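Long-range contact in DUF1881 domain-containing protein (Neurospora crassa, PDB 5Z6D), which joins a βγ-crystallin domain to an Ig-like domain whose interface leaves the calcium site of the former inoperative, its precise cellular role being uncertain: residues 91-96 with 134-139. The protein carries 1 engineered substitution. Numbering follows the deposited sequence.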
# COMPACT_ATOMS: atom_id res chain seq x y z
N ARG A 91 -8.61 1.94 -5.02
CA ARG A 91 -8.08 0.82 -4.27
C ARG A 91 -6.62 0.96 -3.90
O ARG A 91 -5.78 1.26 -4.74
CB ARG A 91 -8.23 -0.47 -5.06
CG ARG A 91 -9.67 -0.90 -5.26
CD ARG A 91 -10.31 -1.23 -3.95
NE ARG A 91 -11.65 -1.80 -4.14
CZ ARG A 91 -12.39 -2.29 -3.16
NH1 ARG A 91 -11.91 -2.30 -1.92
NH2 ARG A 91 -13.59 -2.79 -3.41
N ALA A 92 -6.32 0.70 -2.62
CA ALA A 92 -4.94 0.53 -2.21
C ALA A 92 -4.53 -0.90 -2.52
O ALA A 92 -5.12 -1.86 -2.04
CB ALA A 92 -4.77 0.83 -0.73
N ILE A 93 -3.50 -1.03 -3.35
CA ILE A 93 -2.94 -2.33 -3.68
C ILE A 93 -1.85 -2.64 -2.67
O ILE A 93 -0.89 -1.84 -2.52
CB ILE A 93 -2.35 -2.38 -5.11
CG1 ILE A 93 -3.36 -1.88 -6.14
CG2 ILE A 93 -1.91 -3.80 -5.46
CD1 ILE A 93 -2.75 -1.76 -7.55
N SER A 94 -1.99 -3.79 -2.01
CA SER A 94 -1.06 -4.19 -0.96
C SER A 94 -0.62 -5.65 -1.06
O SER A 94 -1.39 -6.51 -1.47
CB SER A 94 -1.68 -3.93 0.42
OG SER A 94 -2.84 -4.72 0.61
N PHE A 95 0.64 -5.90 -0.71
CA PHE A 95 1.25 -7.23 -0.70
C PHE A 95 1.71 -7.64 0.70
O PHE A 95 2.19 -6.78 1.46
CB PHE A 95 2.51 -7.28 -1.58
CG PHE A 95 2.27 -7.38 -3.05
CD1 PHE A 95 1.02 -7.64 -3.58
CD2 PHE A 95 3.37 -7.29 -3.91
CE1 PHE A 95 0.85 -7.74 -4.95
CE2 PHE A 95 3.21 -7.39 -5.27
CZ PHE A 95 1.96 -7.62 -5.80
N LEU A 96 1.62 -8.93 1.00
CA LEU A 96 2.32 -9.52 2.15
C LEU A 96 3.19 -10.67 1.64
O LEU A 96 2.69 -11.56 0.95
CB LEU A 96 1.32 -10.00 3.21
CG LEU A 96 1.89 -10.46 4.55
CD1 LEU A 96 2.53 -9.30 5.28
CD2 LEU A 96 0.80 -11.10 5.39
N GLY A 134 0.73 -0.01 -4.58
CA GLY A 134 0.15 0.76 -5.67
C GLY A 134 -1.18 1.38 -5.29
O GLY A 134 -1.75 1.01 -4.26
N ILE A 135 -1.66 2.32 -6.09
CA ILE A 135 -3.00 2.88 -5.90
C ILE A 135 -3.69 2.85 -7.25
O ILE A 135 -3.14 3.35 -8.23
CB ILE A 135 -2.95 4.32 -5.36
CG1 ILE A 135 -2.29 4.35 -3.98
CG2 ILE A 135 -4.36 4.93 -5.28
CD1 ILE A 135 -2.08 5.74 -3.38
N MET A 136 -4.87 2.24 -7.32
CA MET A 136 -5.56 2.12 -8.60
C MET A 136 -6.99 2.57 -8.50
O MET A 136 -7.78 1.96 -7.79
CB MET A 136 -5.52 0.69 -9.12
CG MET A 136 -6.23 0.55 -10.47
SD MET A 136 -6.06 -1.08 -11.22
CE MET A 136 -4.30 -1.12 -11.58
N PRO A 137 -7.34 3.63 -9.24
CA PRO A 137 -8.73 4.07 -9.30
C PRO A 137 -9.62 3.03 -9.96
O PRO A 137 -9.12 2.19 -10.72
CB PRO A 137 -8.66 5.35 -10.14
CG PRO A 137 -7.42 5.20 -10.95
CD PRO A 137 -6.45 4.46 -10.07
N GLU A 138 -10.91 3.06 -9.65
CA GLU A 138 -11.86 2.15 -10.27
C GLU A 138 -11.77 2.32 -11.79
O GLU A 138 -11.79 3.45 -12.28
CB GLU A 138 -13.28 2.42 -9.75
CG GLU A 138 -14.33 1.45 -10.25
CD GLU A 138 -14.91 1.86 -11.58
OE1 GLU A 138 -14.86 3.06 -11.91
OE2 GLU A 138 -15.42 0.98 -12.30
N GLY A 139 -11.62 1.21 -12.50
CA GLY A 139 -11.48 1.24 -13.94
C GLY A 139 -10.21 1.95 -14.38
O GLY A 139 -10.15 2.51 -15.47
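Arg91 and Met136 pair as antiparallel neighbours (148° between the short strand segments) through two nearly straight backbone hydrogen bonds, Arg91 N to Met136 O and Met136 N to Arg91 O, both 2.9 Å, followed by Ala92 and Ile135 as a non-hydrogen-bonded pair and by Ile93 and Gly134, where Ile93 N reaches Gly134 O at 2.8 Å but the return bond from Gly134 N to Ile93 O is weak at 3.2 Å.

Glycine probably suits position 134 because a CB on Gly134 would come within about 3.2 Å of Ile93 CD1, too tight. With CG1 of Ile93 anti to the carbonyl carbon (chi1 -52°) and the chain extended beyond it, CD1 passes over the Gly134 backbone and meets Met136 CB at 4.0 Å, at a slant to the methionine chain. An alanine in place of Ile93 would probably lose the arm that lies along Gly134, opening a gap beside it and leaving Met136 CB without its contact to the CD1 methyl. Small Ala92 fits its buried place on the other face, beside Leu132, while Arg91, long and only partly exposed, bends at chi2 and leads off this strand pair, its side chain touching Trp167 and Lys193.

Strand 131-136 forms one edge of a mixed sheet in the Ig-like domain, and strand 91-99 separates it from strand 195-200. Ile93 and Met136 both rest on Phe165 of strand 157-168, joining this edge to the facing sheet of the β-sandwich.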